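Local structure of protein osa (Shigella flexneri, 4O7K) at residues F76-Q89 / H131-M144. The protein suppresses the oncogenicity of Agrobacterium tumefaciens, acting as a plasmid fertility inhibition factor of the ParB/Srx superfamily. The protein carries 1 engineered substitution. Numbering follows the deposited sequence. Where two conformers were deposited one is given.
Sequences FYRAWLALGVEDSQ and HFAVCFTDGMTRSM. With PO4 (phosphate ion), chain B; IPA (isopropyl alcohol), chain E.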
ATOM      1  N   PHE A  76      -6.163  -3.738   0.298  1.00 24.00           N
ATOM      2  CA  PHE A  76      -5.780  -2.405   0.750  1.00 23.34           C
ATOM      3  C   PHE A  76      -6.629  -1.363   0.034  1.00 24.61           C
ATOM      4  O   PHE A  76      -7.162  -0.443   0.662  1.00 25.32           O
ATOM      5  CB  PHE A  76      -4.286  -2.181   0.491  1.00 21.52           C
ATOM      6  CG  PHE A  76      -3.777  -0.840   0.930  1.00 23.09           C
ATOM      7  CD1 PHE A  76      -3.286  -0.656   2.215  1.00 20.86           C
ATOM      8  CD2 PHE A  76      -3.754   0.229   0.048  1.00 25.12           C
ATOM      9  CE1 PHE A  76      -2.789   0.572   2.611  1.00 21.76           C
ATOM     10  CE2 PHE A  76      -3.253   1.457   0.438  1.00 22.44           C
ATOM     11  CZ  PHE A  76      -2.778   1.628   1.725  1.00 25.69           C
ATOM     12  N   TYR A  77      -6.743  -1.537  -1.285  1.00 24.62           N
ATOM     13  CA  TYR A  77      -7.571  -0.703  -2.143  1.00 24.68           C
ATOM     14  C   TYR A  77      -9.007  -0.671  -1.622  1.00 27.49           C
ATOM     15  O   TYR A  77      -9.585   0.401  -1.461  1.00 25.24           O
ATOM     16  CB  TYR A  77      -7.511  -1.238  -3.578  1.00 27.00           C
ATOM     17  CG  TYR A  77      -8.284  -0.481  -4.644  1.00 26.77           C
ATOM     18  CD1 TYR A  77      -8.634   0.863  -4.491  1.00 28.53           C
ATOM     19  CD2 TYR A  77      -8.645  -1.124  -5.823  1.00 28.12           C
ATOM     20  CE1 TYR A  77      -9.332   1.532  -5.495  1.00 30.62           C
ATOM     21  CE2 TYR A  77      -9.334  -0.477  -6.813  1.00 32.23           C
ATOM     22  CZ  TYR A  77      -9.679   0.844  -6.653  1.00 32.21           C
ATOM     23  OH  TYR A  77     -10.366   1.460  -7.665  1.00 31.51           O
ATOM     24  N   ARG A  78      -9.569  -1.848  -1.357  0.52 27.11           N
ATOM     25  CA  ARG A  78     -10.936  -1.953  -0.836  0.52 26.16           C
ATOM     26  C   ARG A  78     -11.120  -1.233   0.496  0.52 26.12           C
ATOM     27  O   ARG A  78     -12.112  -0.528   0.703  0.52 26.87           O
ATOM     28  CB  ARG A  78     -11.333  -3.419  -0.678  0.52 25.56           C
ATOM     29  CG  ARG A  78     -12.704  -3.618  -0.059  0.52 28.77           C
ATOM     30  CD  ARG A  78     -13.061  -5.089   0.064  0.52 26.91           C
ATOM     31  NE  ARG A  78     -14.405  -5.265   0.618  0.52 32.17           N
ATOM     32  CZ  ARG A  78     -14.676  -5.310   1.920  0.52 35.34           C
ATOM     33  NH1 ARG A  78     -13.701  -5.198   2.812  0.52 37.59           N
ATOM     34  NH2 ARG A  78     -15.924  -5.469   2.332  0.52 33.32           N
ATOM     35  N   ALA A  79     -10.171  -1.420   1.406  1.00 24.59           N
ATOM     36  CA  ALA A  79     -10.244  -0.781   2.719  1.00 23.48           C
ATOM     37  C   ALA A  79     -10.144   0.740   2.596  1.00 24.27           C
ATOM     38  O   ALA A  79     -10.781   1.493   3.350  1.00 25.14           O
ATOM     39  CB  ALA A  79      -9.148  -1.320   3.627  1.00 25.02           C
ATOM     40  N   TRP A  80      -9.358   1.193   1.626  1.00 25.41           N
ATOM     41  CA  TRP A  80      -9.204   2.624   1.361  1.00 25.34           C
ATOM     42  C   TRP A  80     -10.509   3.205   0.813  1.00 27.56           C
ATOM     43  O   TRP A  80     -10.945   4.274   1.232  1.00 24.65           O
ATOM     44  CB  TRP A  80      -8.044   2.858   0.385  1.00 22.14           C
ATOM     45  CG  TRP A  80      -7.643   4.285   0.184  1.00 23.20           C
ATOM     46  CD1 TRP A  80      -8.213   5.404   0.756  1.00 26.43           C
ATOM     47  CD2 TRP A  80      -6.601   4.756  -0.674  1.00 22.66           C
ATOM     48  NE1 TRP A  80      -7.566   6.538   0.309  1.00 24.17           N
ATOM     49  CE2 TRP A  80      -6.577   6.170  -0.575  1.00 26.40           C
ATOM     50  CE3 TRP A  80      -5.672   4.122  -1.523  1.00 25.74           C
ATOM     51  CZ2 TRP A  80      -5.665   6.955  -1.275  1.00 29.99           C
ATOM     52  CZ3 TRP A  80      -4.765   4.901  -2.217  1.00 23.37           C
ATOM     53  CH2 TRP A  80      -4.767   6.307  -2.089  1.00 28.69           C
ATOM     54  N   LEU A  81     -11.141   2.488  -0.110  1.00 28.16           N
ATOM     55  CA  LEU A  81     -12.435   2.905  -0.631  1.00 24.69           C
ATOM     56  C   LEU A  81     -13.488   2.993   0.480  1.00 27.84           C
ATOM     57  O   LEU A  81     -14.456   3.742   0.365  1.00 27.83           O
ATOM     58  CB  LEU A  81     -12.909   1.946  -1.720  1.00 25.84           C
ATOM     59  CG  LEU A  81     -12.212   2.084  -3.071  1.00 25.77           C
ATOM     60  CD1 LEU A  81     -12.517   0.878  -3.942  1.00 29.71           C
ATOM     61  CD2 LEU A  81     -12.618   3.365  -3.779  1.00 25.45           C
ATOM     62  N   ALA A  82     -13.290   2.241   1.559  1.00 28.22           N
ATOM     63  CA  ALA A  82     -14.251   2.235   2.664  1.00 33.28           C
ATOM     64  C   ALA A  82     -14.201   3.530   3.491  1.00 30.09           C
ATOM     65  O   ALA A  82     -15.029   3.751   4.380  1.00 32.93           O
ATOM     66  CB  ALA A  82     -14.017   1.020   3.557  1.00 33.39           C
ATOM     67  N   LEU A  83     -13.237   4.391   3.188  1.00 24.16           N
ATOM     68  CA  LEU A  83     -13.199   5.712   3.777  1.00 27.34           C
ATOM     69  C   LEU A  83     -14.418   6.511   3.332  1.00 33.47           C
ATOM     70  O   LEU A  83     -14.850   7.424   4.020  1.00 31.36           O
ATOM     71  CB  LEU A  83     -11.932   6.466   3.383  1.00 29.48           C
ATOM     72  CG  LEU A  83     -10.690   6.423   4.259  1.00 32.37           C
ATOM     73  CD1 LEU A  83      -9.774   7.587   3.875  1.00 30.54           C
ATOM     74  CD2 LEU A  83     -11.030   6.444   5.737  1.00 27.49           C
ATOM     75  N   GLY A  84     -14.956   6.171   2.166  1.00 28.38           N
ATOM     76  CA  GLY A  84     -16.087   6.892   1.617  1.00 34.66           C
ATOM     77  C   GLY A  84     -15.645   7.862   0.542  1.00 37.12           C
ATOM     78  O   GLY A  84     -14.452   7.961   0.254  1.00 37.66           O
ATOM     79  N   VAL A  85     -16.591   8.594  -0.041  1.00 37.25           N
ATOM     80  CA  VAL A  85     -16.297   9.397  -1.229  1.00 43.25           C
ATOM     81  C   VAL A  85     -16.058  10.882  -0.965  1.00 44.05           C
ATOM     82  O   VAL A  85     -15.585  11.602  -1.849  1.00 48.43           O
ATOM     83  CB  VAL A  85     -17.429   9.282  -2.270  1.00 41.59           C
ATOM     84  CG1 VAL A  85     -17.469   7.882  -2.854  1.00 43.25           C
ATOM     85  CG2 VAL A  85     -18.761   9.652  -1.651  1.00 41.67           C
ATOM     86  N   GLU A  86     -16.373  11.344   0.237  1.00 44.94           N
ATOM     87  CA  GLU A  86     -16.294  12.775   0.520  1.00 47.95           C
ATOM     88  C   GLU A  86     -15.038  13.150   1.298  1.00 51.85           C
ATOM     89  O   GLU A  86     -14.630  14.306   1.303  1.00 52.62           O
ATOM     90  CB  GLU A  86     -17.543  13.225   1.275  1.00 54.86           C
ATOM     91  CG  GLU A  86     -18.738  12.320   1.019  1.00 60.21           C
ATOM     92  CD  GLU A  86     -19.983  12.761   1.752  1.00 72.16           C
ATOM     93  OE1 GLU A  86     -20.438  13.902   1.519  1.00 71.08           O
ATOM     94  OE2 GLU A  86     -20.509  11.961   2.554  1.00 78.02           O
ATOM     95  N   ASP A  87     -14.425  12.161   1.939  1.00 48.27           N
ATOM     96  CA  ASP A  87     -13.187  12.359   2.687  1.00 46.03           C
ATOM     97  C   ASP A  87     -12.144  13.099   1.848  1.00 40.23           C
ATOM     98  O   ASP A  87     -12.038  12.872   0.646  1.00 39.06           O
ATOM     99  CB  ASP A  87     -12.633  10.998   3.133  1.00 46.49           C
ATOM    100  CG  ASP A  87     -11.838  11.077   4.423  1.00 41.47           C
ATOM    101  OD1 ASP A  87     -10.736  11.668   4.407  1.00 39.09           O
ATOM    102  OD2 ASP A  87     -12.308  10.529   5.446  1.00 42.02           O
ATOM    103  N   SER A  88     -11.367  13.980   2.465  1.00 29.32           N
ATOM    104  CA  SER A  88     -10.263  14.587   1.742  1.00 29.73           C
ATOM    105  C   SER A  88      -9.240  13.514   1.307  1.00 30.99           C
ATOM    106  O   SER A  88      -8.453  13.729   0.381  1.00 35.67           O
ATOM    107  CB  SER A  88      -9.568  15.645   2.594  1.00 39.83           C
ATOM    108  OG  SER A  88      -8.706  15.037   3.541  1.00 41.35           O
ATOM    109  N   GLN A  89      -9.240  12.374   1.992  1.00 30.05           N
ATOM    110  CA  GLN A  89      -8.366  11.260   1.607  1.00 31.44           C
ATOM    111  C   GLN A  89      -9.109  10.230   0.769  1.00 31.23           C
ATOM    112  O   GLN A  89      -8.626   9.114   0.596  1.00 32.19           O
ATOM    113  CB  GLN A  89      -7.757  10.589   2.846  1.00 26.90           C
ATOM    114  CG  GLN A  89      -6.907  11.542   3.681  1.00 34.26           C
ATOM    115  CD  GLN A  89      -5.968  10.841   4.657  1.00 25.98           C
ATOM    116  OE1 GLN A  89      -4.962  11.410   5.082  1.00 32.15           O
ATOM    117  NE2 GLN A  89      -6.302   9.611   5.025  1.00 25.84           N
ATOM    118  N   HIS A 131     -17.707   0.785  10.036  1.00 36.31           N
ATOM    119  CA  HIS A 131     -16.907  -0.252   9.371  1.00 35.17           C
ATOM    120  C   HIS A 131     -15.407   0.041   9.335  1.00 32.25           C
ATOM    121  O   HIS A 131     -14.958   1.173   9.521  1.00 30.28           O
ATOM    122  CB  HIS A 131     -17.411  -0.515   7.937  1.00 40.46           C
ATOM    123  CG  HIS A 131     -17.414   0.687   7.043  1.00 44.16           C
ATOM    124  ND1 HIS A 131     -18.568   1.356   6.701  1.00 39.70           N
ATOM    125  CD2 HIS A 131     -16.407   1.324   6.392  1.00 37.52           C
ATOM    126  CE1 HIS A 131     -18.276   2.360   5.890  1.00 39.18           C
ATOM    127  NE2 HIS A 131     -16.972   2.367   5.693  1.00 35.91           N
ATOM    128  N   PHE A 132     -14.635  -1.011   9.108  1.00 31.35           N
ATOM    129  CA  PHE A 132     -13.189  -0.899   9.037  1.00 25.59           C
ATOM    130  C   PHE A 132     -12.762  -0.112   7.800  1.00 26.23           C
ATOM    131  O   PHE A 132     -13.351  -0.261   6.731  1.00 29.04           O
ATOM    132  CB  PHE A 132     -12.543  -2.286   9.020  1.00 24.30           C
ATOM    133  CG  PHE A 132     -11.057  -2.240   8.993  1.00 28.74           C
ATOM    134  CD1 PHE A 132     -10.340  -2.135  10.173  1.00 30.24           C
ATOM    135  CD2 PHE A 132     -10.367  -2.252   7.785  1.00 23.41           C
ATOM    136  CE1 PHE A 132      -8.961  -2.065  10.155  1.00 30.16           C
ATOM    137  CE2 PHE A 132      -8.993  -2.179   7.762  1.00 26.89           C
ATOM    138  CZ  PHE A 132      -8.286  -2.088   8.953  1.00 24.29           C
ATOM    139  N   ALA A 133     -11.731   0.715   7.947  1.00 24.96           N
ATOM    140  CA  ALA A 133     -11.142   1.393   6.803  1.00 28.62           C
ATOM    141  C   ALA A 133      -9.671   1.691   7.055  1.00 25.53           C
ATOM    142  O   ALA A 133      -9.176   1.533   8.167  1.00 24.32           O
ATOM    143  CB  ALA A 133     -11.906   2.696   6.488  1.00 22.38           C
ATOM    144  N   VAL A 134      -8.968   2.110   6.008  1.00 25.36           N
ATOM    145  CA  VAL A 134      -7.598   2.572   6.188  0.53 25.10           C
ATOM    146  C   VAL A 134      -7.487   4.037   5.796  1.00 25.68           C
ATOM    147  O   VAL A 134      -8.128   4.503   4.852  1.00 25.57           O
ATOM    148  CB  VAL A 134      -6.577   1.735   5.379  0.53 23.88           C
ATOM    149  CG1 VAL A 134      -6.599   0.291   5.835  0.53 24.61           C
ATOM    150  CG2 VAL A 134      -6.852   1.821   3.899  0.53 21.70           C
ATOM    151  N   CYS A 135      -6.694   4.773   6.565  1.00 24.89           N
ATOM    152  CA  CYS A 135      -6.447   6.181   6.288  1.00 21.02           C
ATOM    153  C   CYS A 135      -4.936   6.416   6.350  1.00 24.45           C
ATOM    154  O   CYS A 135      -4.162   5.492   6.641  1.00 24.11           O
ATOM    155  CB  CYS A 135      -7.203   7.098   7.279  1.00 20.71           C
ATOM    156  SG  CYS A 135      -6.746   6.838   9.016  1.00 24.60           S
ATOM    157  N   PHE A 136      -4.526   7.654   6.083  1.00 24.69           N
ATOM    158  CA  PHE A 136      -3.124   7.943   5.819  1.00 23.84           C
ATOM    159  C   PHE A 136      -2.550   9.033   6.694  1.00 30.33           C
ATOM    160  O   PHE A 136      -3.207  10.039   6.983  1.00 24.91           O
ATOM    161  CB  PHE A 136      -2.935   8.351   4.354  1.00 25.56           C
ATOM    162  CG  PHE A 136      -3.153   7.242   3.375  1.00 25.23           C
ATOM    163  CD1 PHE A 136      -4.430   6.849   3.021  1.00 24.89           C
ATOM    164  CD2 PHE A 136      -2.067   6.604   2.777  1.00 24.96           C
ATOM    165  CE1 PHE A 136      -4.628   5.836   2.117  1.00 25.15           C
ATOM    166  CE2 PHE A 136      -2.260   5.584   1.869  1.00 26.16           C
ATOM    167  CZ  PHE A 136      -3.530   5.201   1.522  1.00 23.69           C
ATOM    168  N   THR A 137      -1.302   8.838   7.096  1.00 25.45           N
ATOM    169  CA  THR A 137      -0.518   9.933   7.640  1.00 26.22           C
ATOM    170  C   THR A 137       0.243  10.556   6.472  1.00 27.03           C
ATOM    171  O   THR A 137       0.349  11.773   6.360  1.00 26.50           O
ATOM    172  CB  THR A 137       0.436   9.459   8.734  1.00 27.12           C
ATOM    173  OG1 THR A 137      -0.326   9.046   9.876  1.00 30.66           O
ATOM    174  CG2 THR A 137       1.406  10.559   9.129  1.00 29.97           C
ATOM    175  N   ASP A 138       0.757   9.701   5.593  1.00 27.21           N
ATOM    176  CA  ASP A 138       1.360  10.144   4.345  1.00 26.14           C
ATOM    177  C   ASP A 138       1.448   8.972   3.364  1.00 29.29           C
ATOM    178  O   ASP A 138       1.211   7.817   3.733  1.00 25.90           O
ATOM    179  CB  ASP A 138       2.749  10.746   4.599  1.00 23.69           C
ATOM    180  CG  ASP A 138       3.635   9.837   5.435  1.00 32.13           C
ATOM    181  OD1 ASP A 138       3.853   8.688   5.022  1.00 28.68           O
ATOM    182  OD2 ASP A 138       4.094  10.252   6.522  1.00 36.24           O
ATOM    183  N   GLY A 139       1.770   9.278   2.110  1.00 27.00           N
ATOM    184  CA  GLY A 139       2.000   8.257   1.106  1.00 26.08           C
ATOM    185  C   GLY A 139       0.806   7.899   0.237  1.00 28.43           C
ATOM    186  O   GLY A 139       0.788   6.830  -0.360  1.00 29.16           O
ATOM    187  N   MET A 140      -0.181   8.787   0.126  1.00 25.34           N
ATOM    188  CA  MET A 140      -1.359   8.476  -0.681  1.00 23.51           C
ATOM    189  C   MET A 140      -1.043   8.349  -2.168  1.00 25.29           C
ATOM    190  O   MET A 140      -1.499   7.422  -2.818  1.00 26.27           O
ATOM    191  CB  MET A 140      -2.455   9.541  -0.483  1.00 29.40           C
ATOM    192  CG  MET A 140      -3.283   9.314   0.759  1.00 26.53           C
ATOM    193  SD  MET A 140      -4.736  10.398   0.853  1.00 30.63           S
ATOM    194  CE  MET A 140      -3.914  11.977   0.977  1.00 31.08           C
ATOM    195  N   THR A 141      -0.273   9.275  -2.719  1.00 29.32           N
ATOM    196  CA  THR A 141      -0.041   9.230  -4.160  1.00 25.82           C
ATOM    197  C   THR A 141       0.837   8.047  -4.560  1.00 26.40           C
ATOM    198  O   THR A 141       0.575   7.406  -5.566  1.00 25.84           O
ATOM    199  CB  THR A 141       0.596  10.513  -4.684  1.00 27.58           C
ATOM    200  OG1 THR A 141      -0.024  11.648  -4.072  1.00 31.36           O
ATOM    201  CG2 THR A 141       0.402  10.603  -6.182  1.00 32.07           C
ATOM    202  N   ARG A 142       1.870   7.747  -3.782  1.00 25.87           N
ATOM    203  CA  ARG A 142       2.712   6.603  -4.119  1.00 26.89           C
ATOM    204  C   ARG A 142       1.902   5.315  -3.977  1.00 27.25           C
ATOM    205  O   ARG A 142       2.147   4.351  -4.688  1.00 24.77           O
ATOM    206  CB  ARG A 142       3.975   6.564  -3.254  1.00 26.75           C
ATOM    207  CG  ARG A 142       3.756   6.176  -1.803  1.00 25.52           C
ATOM    208  CD  ARG A 142       4.929   6.620  -0.940  1.00 28.06           C
ATOM    209  NE  ARG A 142       5.017   8.079  -0.838  1.00 29.49           N
ATOM    210  CZ  ARG A 142       6.125   8.740  -0.513  1.00 32.04           C
ATOM    211  NH1 ARG A 142       7.250   8.077  -0.259  1.00 31.87           N
ATOM    212  NH2 ARG A 142       6.117  10.061  -0.451  1.00 36.61           N
ATOM    213  N   SER A 143       0.916   5.313  -3.078  1.00 24.07           N
ATOM    214  CA  SER A 143      -0.011   4.178  -2.956  1.00 19.78           C
ATOM    215  C   SER A 143      -0.875   4.042  -4.209  1.00 22.65           C
ATOM    216  O   SER A 143      -1.142   2.925  -4.668  1.00 26.90           O
ATOM    217  CB  SER A 143      -0.924   4.329  -1.721  1.00 24.96           C
ATOM    218  OG  SER A 143      -0.187   4.266  -0.507  1.00 23.96           O
ATOM    219  N   MET A 144      -1.319   5.173  -4.757  1.00 29.20           N
ATOM    220  CA  MET A 144      -2.094   5.153  -5.998  1.00 25.54           C
ATOM    221  C   MET A 144      -1.279   4.574  -7.153  1.00 26.38           C
ATOM    222  O   MET A 144      -1.789   3.806  -7.973  1.00 27.45           O
ATOM    223  CB  MET A 144      -2.573   6.560  -6.370  1.00 24.76           C
ATOM    224  CG  MET A 144      -3.565   7.177  -5.397  1.00 26.19           C
ATOM    225  SD  MET A 144      -4.066   8.795  -6.011  1.00 29.53           S
ATOM    226  CE  MET A 144      -4.902   9.485  -4.570  1.00 31.78           C
TER
HETATM  227  P   PO4 B 201       2.867  11.073  -1.745  0.99 35.20           P
HETATM  228  O1  PO4 B 201       3.607  11.648  -0.571  0.99 42.73           O
HETATM  229  O2  PO4 B 201       1.424  11.511  -1.695  0.99 34.06           O
HETATM  230  O3  PO4 B 201       3.513  11.514  -3.034  0.99 50.39           O
HETATM  231  O4  PO4 B 201       2.901   9.559  -1.703  0.99 29.62           O
HETATM  232  C1  IPA E 204       9.345  10.627   0.792  1.00 37.80           C
HETATM  233  C2  IPA E 204       9.837  11.471  -0.379  1.00 32.89           C
HETATM  234  C3  IPA E 204      11.082  10.847  -1.001  1.00 37.85           C
HETATM  235  O2  IPA E 204       8.825  11.540  -1.355  1.00 48.30           O
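Phe76, on the helix that crosses strand 131-136 nearly at a right angle, brings its CZ to within 3.7 Å of Phe136 CZ, and Val134 CG2 lies over one face of the Phe76 ring. Ala79 is small enough to let the axes of helix 76-81 and strand 131-136 approach to 5.9 Å. Its carbonyl O accepts a hydrogen bond from Val134 N at 3.3 Å, from above the carbonyl plane, and its CB packs on Val134 CG1.

Trp80, with CG anti to the backbone N (chi1 -171°), turns the face of its broad indole to the edge of Phe136, whose CE1 sits 3.3 Å from Trp80 CE2 in an edge-to-face pair. Met144 CG and the Met140 side chain, flexible and apolar, fit around the six-membered ring, while Trp80 NE1 donates a 2.8 Å hydrogen bond to Gln89 O, which lies in the indole plane and helps fix the ring's rotation. In the type I turn Leu81-Gly84, Ala82 O accepts on a lone pair a 2.7 Å hydrogen bond from His131 NE2, an imidazole N-H suited to a backbone carbonyl. Branched Leu83 covers Val134 O, which is buried without a polar partner, and the aliphatic part of Gln89 rests its CB on Met140 SD.

The rings of Phe76, Trp80 and Phe136 form an aromatic cluster where helix 73-81 packs across an outermost strand of the mixed sheet.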